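Local atomic coordinates of pentalenene synthase (Streptomyces chartreusis NRRL 3882, PDB entry 6Q4S), a protein that probably catalyses the magnesium-dependent cyclisation of farnesyl diphosphate to the bicyclic sesquiterpene alcohol 7-epi-alpha-eudesmol. Residues A[11-16]-A[304-309]; A[50-55]-A[309-314]; A[95-100]-A[115-120]. All coordinates share one frame; numbering follows the deposited sequence.

In the fold
From the N terminus, the extended 11-16 leads into helix 19-32 and pairs with 304-309 on helix 288-313, nearly 290 residues later, closing the loop of contact 1. Helix 50-57 meets the end of the same helix in contact 2. The two contacts cross along the chain, share Y309, and also touch directly: S16 N lies 2.8 Å from A55 O, a probable hydrogen bond. Contact 3 is a short closure nested inside both, joining helix 90-103 to the start of helix 118-131. Its centre is about 31 Å from that of contact 1, on the opposite side of the chain's centre.

Contact 1 of 3, residues A[11-16]-A[304-309]; sequences FDTPVS and WINGNY
F11 and T13 reach from the N-terminal segment to I305 and N306 on the last helix. The apolar part is the F11 ring, whose CE2 lies 3.8 Å from I305 CG2, the branch anti to the isoleucine's backbone N; the two side chains meet at a slant. Y270 of helix 252-284 touches both F11 and I305, so this corner joins three parts of the chain. The fold is the all-helical bundle of class I terpene synthases, and here an irregular N-terminal segment lies across helix 288-313, the last of its helices. The N306 amide meets both F11 and T13 by van der Waals contact. With CG anti to the backbone N (chi1 -156°), N306 extends between the two, running past each in the opposite direction. F11 CB stands 3.9 Å from N306 CG, and the amide plane is turned 67° from the phenyl ring. On the T13 side, N306 ND2 lies 3.3 Å from T13 CG2 and 3.4 Å from T13 CB. Replacing N306 with alanine would probably open a gap between F11 and T13 and leave the threonine methyl without its close neighbour. G307 adds a looser approach, its backbone N 4.4 Å from T13 CG2.

Contact 2 of 3, residues A[50-55]-A[309-314]; sequences LPQAAA and YEWALT
W311 turns its indole out toward A53 because its CG is anti to the backbone N (chi1 168°), which carries the ring off helix 309-313 and onto helix 50-55. Q52 uses the same first torsion and then runs on extended, which takes its amide past the indole to T314. L50 starts out pointing away from the last helix, but the far end of its side chain turns back to the ring.

The three residues meet W311 differently. A53 CB sits over one face, 3.6 Å from the centroid of the five-membered ring and 5° off its normal, a CH-pi contact. The small alanine lets the indole lie close: A53 N is only 3.6 Å from W311 CD1. Q52 CD approaches the edge of the indole in its plane, 3.9 Å from W311 CD1, with the amide standing nearly upright to the ring. L50 CD2 makes an oblique contact at the six-membered end, 3.9 Å from W311 CZ2. The indole nitrogen has a weak hydrogen bond to the D49 carbonyl, just before helix 50-57. Farther along, T314 OG1 lies 3.6 Å from Q52 CD at the more open margin of the contact.

Helix 63-79 adds F73 on A53 and F77 on L50, while A312 and Y309 touch helix 206-228. The two helical segments run nearly antiparallel, at 155°, as neighbours in the all-helical class I terpene synthase bundle. W311 lies about 6 Å, side chain to side chain, from N223, a probable magnesium ligand; R317 and Y318, likely substrate-binding residues, come three and four positions after T314 in the sequence but are not modelled.

Contact 3 of 3, residues A[95-100]-A[115-120]; sequences AEVARE and VACPIT
The carboxylate of E100 is met from above its plane by the backbone N of V115: the N-H points to OE2, 3.0 Å away, nearly straight at 174° but 63° out of the carboxylate plane. OE1 forms a salt bridge with R107, and OE2 also pairs with R99 of the second subunit, which should favour the charged form of this buried acid. The E100 chain bends at chi2 (69°) to carry the group to V115. The contact closes the connection between two successive helices of the class I terpene synthase bundle, 90-103 and 118-131.

The E100 side chain runs alongside V115, pointing the other way, with OE2 3.6 Å from V115 CB, and lies square across T120, its CG 3.7 Å from T120 CG2. E96, whose OE1 pairs with R93, passes its OE2 3.9 Å from V115 CG2. Deeper in, V97 CG1 presses on I119 CG2 at 3.5 Å, beside F79 of helix 63-79, the helix leading to the probable metal-binding motif that begins at D80.

C117 is the N-cap of helix 118-131. In the first turn of that helix, T120 OG1 approaches V115 O at a doubtfully short 2.5 Å and accepts the C117 N-H, with N and OG1 3.0 Å apart.

Contact 1 of 3, residues A[11-16]-A[304-309]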
loop_
_atom_site.group_PDB
_atom_site.type_symbol
_atom_site.label_atom_id
_atom_site.label_comp_id
_atom_site.label_asym_id
_atom_site.label_seq_id
_atom_site.Cartn_x
_atom_site.Cartn_y
_atom_site.Cartn_z
ATOM N N PHE A 11 -1.316 -0.198 32.433
ATOM C CA PHE A 11 -2.552 -0.104 31.650
ATOM C C PHE A 11 -3.548 -0.956 32.378
ATOM O O PHE A 11 -3.171 -1.902 33.040
ATOM C CB PHE A 11 -2.382 -0.653 30.210
ATOM C CG PHE A 11 -1.223 -0.078 29.461
ATOM C CD1 PHE A 11 -1.205 1.248 29.100
ATOM C CD2 PHE A 11 -0.134 -0.874 29.099
ATOM C CE1 PHE A 11 -0.120 1.792 28.421
ATOM C CE2 PHE A 11 0.936 -0.329 28.409
ATOM C CZ PHE A 11 0.939 1.012 28.063
ATOM N N ASP A 12 -4.820 -0.604 32.286
ATOM C CA ASP A 12 -5.919 -1.483 32.720
ATOM C C ASP A 12 -6.840 -1.525 31.503
ATOM O O ASP A 12 -7.247 -0.465 30.970
ATOM C CB ASP A 12 -6.621 -0.910 33.973
ATOM C CG ASP A 12 -7.707 -1.821 34.508
ATOM O OD1 ASP A 12 -7.558 -3.061 34.405
ATOM O OD2 ASP A 12 -8.706 -1.297 35.054
ATOM N N THR A 13 -7.153 -2.720 31.036
ATOM C CA THR A 13 -7.612 -2.808 29.652
ATOM C C THR A 13 -8.799 -3.766 29.571
ATOM O O THR A 13 -8.717 -4.902 30.062
ATOM C CB THR A 13 -6.301 -3.097 28.809
ATOM O OG1 THR A 13 -6.002 -2.008 27.950
ATOM C CG2 THR A 13 -6.247 -4.387 28.195
ATOM N N PRO A 14 -9.932 -3.321 28.948
ATOM C CA PRO A 14 -11.087 -4.229 28.855
ATOM C C PRO A 14 -10.901 -5.472 27.976
ATOM O O PRO A 14 -10.027 -5.529 27.117
ATOM C CB PRO A 14 -12.224 -3.325 28.337
ATOM C CG PRO A 14 -11.589 -2.063 27.847
ATOM C CD PRO A 14 -10.239 -1.941 28.496
ATOM N N VAL A 15 -11.694 -6.478 28.249
ATOM C CA VAL A 15 -11.724 -7.684 27.502
ATOM C C VAL A 15 -13.101 -7.866 26.884
ATOM O O VAL A 15 -14.094 -7.687 27.568
ATOM C CB VAL A 15 -11.411 -8.847 28.419
ATOM C CG1 VAL A 15 -11.429 -10.142 27.643
ATOM C CG2 VAL A 15 -10.020 -8.646 29.025
ATOM N N SER A 16 -13.187 -8.238 25.610
ATOM C CA SER A 16 -14.507 -8.383 25.002
ATOM C C SER A 16 -15.397 -9.428 25.711
ATOM O O SER A 16 -14.993 -10.595 25.976
ATOM C CB SER A 16 -14.404 -8.728 23.534
ATOM O OG SER A 16 -15.654 -9.027 22.942
ATOM N N TRP A 304 -3.298 -3.298 22.521
ATOM C CA TRP A 304 -2.390 -4.249 21.939
ATOM C C TRP A 304 -1.234 -4.610 22.913
ATOM O O TRP A 304 -0.907 -5.784 23.088
ATOM C CB TRP A 304 -1.873 -3.768 20.573
ATOM C CG TRP A 304 -2.557 -4.521 19.570
ATOM C CD1 TRP A 304 -3.705 -4.138 18.831
ATOM C CD2 TRP A 304 -2.307 -5.873 19.244
ATOM N NE1 TRP A 304 -4.122 -5.179 18.061
ATOM C CE2 TRP A 304 -3.300 -6.260 18.270
ATOM C CE3 TRP A 304 -1.340 -6.804 19.650
ATOM C CZ2 TRP A 304 -3.346 -7.522 17.719
ATOM C CZ3 TRP A 304 -1.383 -8.100 19.083
ATOM C CH2 TRP A 304 -2.388 -8.429 18.105
ATOM N N ILE A 305 -0.580 -3.600 23.451
ATOM C CA ILE A 305 0.546 -3.851 24.368
ATOM C C ILE A 305 0.060 -4.676 25.569
ATOM O O ILE A 305 0.612 -5.764 25.838
ATOM C CB ILE A 305 1.193 -2.550 24.870
ATOM C CG1 ILE A 305 1.766 -1.753 23.727
ATOM C CG2 ILE A 305 2.276 -2.913 25.905
ATOM C CD1 ILE A 305 2.164 -0.322 24.090
ATOM N N ASN A 306 -1.055 -4.259 26.195
ATOM C CA ASN A 306 -1.532 -4.951 27.409
ATOM C C ASN A 306 -2.157 -6.282 27.156
ATOM O O ASN A 306 -1.839 -7.304 27.851
ATOM C CB ASN A 306 -2.451 -4.084 28.193
ATOM C CG ASN A 306 -2.484 -4.486 29.677
ATOM O OD1 ASN A 306 -1.444 -4.569 30.347
ATOM N ND2 ASN A 306 -3.682 -4.740 30.184
ATOM N N GLY A 307 -2.956 -6.335 26.088
ATOM C CA GLY A 307 -3.676 -7.537 25.764
ATOM C C GLY A 307 -2.782 -8.628 25.278
ATOM O O GLY A 307 -2.992 -9.829 25.546
ATOM N N ASN A 308 -1.794 -8.244 24.480
ATOM C CA ASN A 308 -0.830 -9.238 24.031
ATOM C C ASN A 308 -0.101 -9.844 25.255
ATOM O O ASN A 308 0.061 -11.029 25.334
ATOM C CB ASN A 308 0.214 -8.664 23.056
ATOM C CG ASN A 308 1.186 -9.755 22.559
ATOM O OD1 ASN A 308 0.810 -10.679 21.847
ATOM N ND2 ASN A 308 2.391 -9.698 23.039
ATOM N N TYR A 309 0.313 -8.998 26.168
ATOM C CA TYR A 309 1.015 -9.467 27.373
ATOM C C TYR A 309 0.171 -10.462 28.180
ATOM O O TYR A 309 0.590 -11.656 28.442
ATOM C CB TYR A 309 1.414 -8.266 28.247
ATOM C CG TYR A 309 2.035 -8.706 29.548
ATOM C CD1 TYR A 309 3.141 -9.578 29.562
ATOM C CD2 TYR A 309 1.489 -8.326 30.774
ATOM C CE1 TYR A 309 3.696 -10.010 30.755
ATOM C CE2 TYR A 309 2.057 -8.755 31.975
ATOM C CZ TYR A 309 3.154 -9.597 31.950
ATOM O OH TYR A 309 3.717 -10.040 33.127
#

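Contact 2 of 3, residues A[50-55]-A[309-314]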
loop_
_atom_site.group_PDB
_atom_site.type_symbol
_atom_site.label_atom_id
_atom_site.label_comp_id
_atom_site.label_asym_id
_atom_site.label_seq_id
_atom_site.Cartn_x
_atom_site.Cartn_y
_atom_site.Cartn_z
ATOM N N LEU A 50 -6.001 -18.281 19.997
ATOM C CA LEU A 50 -6.112 -16.983 19.306
ATOM C C LEU A 50 -7.395 -16.199 19.584
ATOM O O LEU A 50 -7.356 -15.012 19.716
ATOM C CB LEU A 50 -5.989 -17.159 17.808
ATOM C CG LEU A 50 -4.646 -17.676 17.349
ATOM C CD1 LEU A 50 -4.571 -17.405 15.846
ATOM C CD2 LEU A 50 -3.471 -17.022 18.048
ATOM N N PRO A 51 -8.543 -16.879 19.749
ATOM C CA PRO A 51 -9.753 -16.118 20.136
ATOM C C PRO A 51 -9.543 -15.230 21.361
ATOM O O PRO A 51 -9.933 -14.090 21.390
ATOM C CB PRO A 51 -10.766 -17.223 20.385
ATOM C CG PRO A 51 -10.352 -18.228 19.385
ATOM C CD PRO A 51 -8.863 -18.273 19.444
ATOM N N GLN A 52 -8.826 -15.743 22.344
ATOM C CA GLN A 52 -8.582 -14.955 23.509
ATOM C C GLN A 52 -7.763 -13.750 23.213
ATOM O O GLN A 52 -8.035 -12.651 23.697
ATOM C CB GLN A 52 -7.962 -15.858 24.605
ATOM C CG GLN A 52 -7.724 -15.137 25.904
ATOM C CD GLN A 52 -6.662 -15.834 26.756
ATOM O OE1 GLN A 52 -6.474 -17.053 26.696
ATOM N NE2 GLN A 52 -5.940 -15.049 27.501
ATOM N N ALA A 53 -6.722 -13.890 22.381
ATOM C CA ALA A 53 -5.944 -12.721 22.013
ATOM C C ALA A 53 -6.833 -11.672 21.344
ATOM O O ALA A 53 -6.748 -10.448 21.662
ATOM C CB ALA A 53 -4.801 -13.155 21.081
ATOM N N ALA A 54 -7.686 -12.132 20.406
ATOM C CA ALA A 54 -8.567 -11.147 19.725
ATOM C C ALA A 54 -9.493 -10.389 20.692
ATOM O O ALA A 54 -9.719 -9.173 20.590
ATOM C CB ALA A 54 -9.349 -11.838 18.651
ATOM N N ALA A 55 -10.036 -11.135 21.652
ATOM C CA ALA A 55 -10.926 -10.546 22.676
ATOM C C ALA A 55 -10.230 -9.507 23.549
ATOM O O ALA A 55 -10.860 -8.536 24.001
ATOM C CB ALA A 55 -11.519 -11.680 23.542
ATOM N N TYR A 309 0.313 -8.998 26.168
ATOM C CA TYR A 309 1.015 -9.467 27.373
ATOM C C TYR A 309 0.171 -10.462 28.180
ATOM O O TYR A 309 0.590 -11.656 28.442
ATOM C CB TYR A 309 1.414 -8.266 28.247
ATOM C CG TYR A 309 2.035 -8.706 29.548
ATOM C CD1 TYR A 309 3.141 -9.578 29.562
ATOM C CD2 TYR A 309 1.489 -8.326 30.774
ATOM C CE1 TYR A 309 3.696 -10.010 30.755
ATOM C CE2 TYR A 309 2.057 -8.755 31.975
ATOM C CZ TYR A 309 3.154 -9.597 31.950
ATOM O OH TYR A 309 3.717 -10.040 33.127
ATOM N N GLU A 310 -1.058 -10.034 28.474
ATOM C CA GLU A 310 -1.970 -10.861 29.302
ATOM C C GLU A 310 -2.319 -12.091 28.601
ATOM O O GLU A 310 -2.477 -13.115 29.248
ATOM C CB GLU A 310 -3.233 -10.100 29.763
ATOM C CG GLU A 310 -2.954 -8.704 30.315
ATOM C CD GLU A 310 -2.922 -8.666 31.829
ATOM O OE1 GLU A 310 -2.373 -9.652 32.376
ATOM O OE2 GLU A 310 -3.444 -7.672 32.443
ATOM N N TRP A 311 -2.435 -12.069 27.269
ATOM C CA TRP A 311 -2.652 -13.359 26.551
ATOM C C TRP A 311 -1.406 -14.329 26.631
ATOM O O TRP A 311 -1.529 -15.561 26.712
ATOM C CB TRP A 311 -2.996 -13.069 25.056
ATOM C CG TRP A 311 -2.976 -14.225 24.163
ATOM C CD1 TRP A 311 -3.834 -15.220 24.154
ATOM C CD2 TRP A 311 -2.045 -14.478 23.091
ATOM N NE1 TRP A 311 -3.511 -16.126 23.170
ATOM C CE2 TRP A 311 -2.421 -15.685 22.498
ATOM C CE3 TRP A 311 -0.930 -13.790 22.580
ATOM C CZ2 TRP A 311 -1.738 -16.244 21.428
ATOM C CZ3 TRP A 311 -0.265 -14.329 21.514
ATOM C CH2 TRP A 311 -0.660 -15.561 20.952
ATOM N N ALA A 312 -0.219 -13.757 26.526
ATOM C CA ALA A 312 1.033 -14.536 26.526
ATOM C C ALA A 312 1.202 -15.312 27.855
ATOM O O ALA A 312 1.495 -16.500 27.825
ATOM C CB ALA A 312 2.217 -13.620 26.263
ATOM N N LEU A 313 0.927 -14.659 28.977
ATOM C CA LEU A 313 0.851 -15.297 30.311
ATOM C C LEU A 313 0.080 -16.620 30.385
ATOM O O LEU A 313 0.523 -17.553 31.037
ATOM C CB LEU A 313 0.242 -14.339 31.330
ATOM C CG LEU A 313 1.059 -13.098 31.656
ATOM C CD1 LEU A 313 0.277 -12.231 32.632
ATOM C CD2 LEU A 313 2.434 -13.461 32.230
ATOM N N THR A 314 -1.043 -16.718 29.684
ATOM C CA THR A 314 -1.884 -17.920 29.708
ATOM C C THR A 314 -1.485 -18.904 28.595
ATOM O O THR A 314 -2.326 -19.682 28.159
ATOM C CB THR A 314 -3.400 -17.549 29.576
ATOM O OG1 THR A 314 -3.722 -17.238 28.211
ATOM C CG2 THR A 314 -3.792 -16.330 30.440
#

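Contact 3 of 3, residues A[95-100]-A[115-120]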
loop_
_atom_site.group_PDB
_atom_site.type_symbol
_atom_site.label_atom_id
_atom_site.label_comp_id
_atom_site.label_asym_id
_atom_site.label_seq_id
_atom_site.Cartn_x
_atom_site.Cartn_y
_atom_site.Cartn_z
ATOM N N ALA A 95 6.253 -16.856 -0.802
ATOM C CA ALA A 95 6.328 -15.526 -1.362
ATOM C C ALA A 95 5.225 -15.284 -2.282
ATOM O O ALA A 95 4.697 -14.173 -2.320
ATOM C CB ALA A 95 7.654 -15.298 -2.114
ATOM N N GLU A 96 4.913 -16.288 -3.104
ATOM C CA GLU A 96 3.821 -16.226 -4.030
ATOM C C GLU A 96 2.443 -15.979 -3.358
ATOM O O GLU A 96 1.641 -15.136 -3.814
ATOM C CB GLU A 96 3.807 -17.465 -4.943
ATOM C CG GLU A 96 2.687 -17.511 -5.944
ATOM C CD GLU A 96 2.697 -18.700 -6.953
ATOM O OE1 GLU A 96 3.298 -19.801 -6.689
ATOM O OE2 GLU A 96 2.041 -18.501 -8.019
ATOM N N VAL A 97 2.192 -16.703 -2.264
ATOM C CA VAL A 97 0.936 -16.580 -1.573
ATOM C C VAL A 97 0.886 -15.281 -0.796
ATOM O O VAL A 97 -0.136 -14.603 -0.850
ATOM C CB VAL A 97 0.683 -17.820 -0.658
ATOM C CG1 VAL A 97 -0.553 -17.580 0.194
ATOM C CG2 VAL A 97 0.529 -19.050 -1.555
ATOM N N ALA A 98 2.001 -14.900 -0.174
ATOM C CA ALA A 98 2.063 -13.653 0.562
ATOM C C ALA A 98 1.744 -12.475 -0.314
ATOM O O ALA A 98 1.031 -11.551 0.113
ATOM C CB ALA A 98 3.410 -13.407 1.202
ATOM N N ARG A 99 2.282 -12.481 -1.525
ATOM C CA ARG A 99 2.012 -11.378 -2.482
ATOM C C ARG A 99 0.576 -11.301 -2.919
ATOM O O ARG A 99 0.101 -10.212 -3.194
ATOM C CB ARG A 99 2.942 -11.486 -3.699
ATOM C CG ARG A 99 4.355 -11.169 -3.249
ATOM C CD ARG A 99 5.436 -11.246 -4.304
ATOM N NE ARG A 99 6.737 -10.878 -3.717
ATOM C CZ ARG A 99 7.815 -10.536 -4.438
ATOM N NH1 ARG A 99 7.759 -10.531 -5.769
ATOM N NH2 ARG A 99 8.925 -10.197 -3.828
ATOM N N GLU A 100 -0.136 -12.435 -2.992
ATOM C CA GLU A 100 -1.589 -12.429 -3.249
ATOM C C GLU A 100 -2.285 -11.802 -2.066
ATOM O O GLU A 100 -3.143 -10.935 -2.228
ATOM C CB GLU A 100 -2.141 -13.869 -3.529
ATOM C CG GLU A 100 -3.612 -13.894 -3.874
ATOM C CD GLU A 100 -3.904 -13.271 -5.221
ATOM O OE1 GLU A 100 -4.811 -12.422 -5.356
ATOM O OE2 GLU A 100 -3.217 -13.652 -6.198
ATOM N N VAL A 115 -4.030 -16.240 -7.424
ATOM C CA VAL A 115 -3.575 -17.457 -6.730
ATOM C C VAL A 115 -4.730 -17.879 -5.751
ATOM O O VAL A 115 -4.958 -17.202 -4.760
ATOM C CB VAL A 115 -2.296 -17.112 -5.952
ATOM C CG1 VAL A 115 -1.741 -18.272 -5.129
ATOM C CG2 VAL A 115 -1.215 -16.648 -6.917
ATOM N N ALA A 116 -5.475 -18.926 -6.096
ATOM C CA ALA A 116 -6.612 -19.446 -5.287
ATOM C C ALA A 116 -6.159 -20.618 -4.428
ATOM O O ALA A 116 -5.776 -21.673 -4.931
ATOM C CB ALA A 116 -7.751 -19.903 -6.195
ATOM N N CYS A 117 -6.105 -20.409 -3.130
ATOM C CA CYS A 117 -5.854 -21.497 -2.213
ATOM C C CYS A 117 -6.679 -21.145 -0.995
ATOM O O CYS A 117 -7.246 -20.060 -0.955
ATOM C CB CYS A 117 -4.355 -21.679 -1.980
ATOM S SG CYS A 117 -3.492 -20.375 -1.095
ATOM N N PRO A 118 -6.800 -22.057 -0.020
ATOM C CA PRO A 118 -7.696 -21.733 1.086
ATOM C C PRO A 118 -7.390 -20.379 1.755
ATOM O O PRO A 118 -8.309 -19.584 1.991
ATOM C CB PRO A 118 -7.459 -22.908 2.068
ATOM C CG PRO A 118 -7.102 -24.044 1.174
ATOM C CD PRO A 118 -6.298 -23.441 0.055
ATOM N N ILE A 119 -6.126 -20.106 2.064
ATOM C CA ILE A 119 -5.773 -18.846 2.727
ATOM C C ILE A 119 -6.139 -17.582 1.910
ATOM O O ILE A 119 -6.648 -16.607 2.477
ATOM C CB ILE A 119 -4.327 -18.832 3.167
ATOM C CG1 ILE A 119 -4.100 -17.689 4.161
ATOM C CG2 ILE A 119 -3.375 -18.642 1.996
ATOM C CD1 ILE A 119 -3.030 -18.071 5.144
ATOM N N THR A 120 -5.981 -17.622 0.574
ATOM C CA THR A 120 -6.182 -16.402 -0.239
ATOM C C THR A 120 -7.657 -16.159 -0.405
ATOM O O THR A 120 -8.111 -15.030 -0.369
ATOM C CB THR A 120 -5.440 -16.437 -1.583
ATOM O OG1 THR A 120 -5.856 -17.536 -2.435
ATOM C CG2 THR A 120 -3.958 -16.538 -1.336
#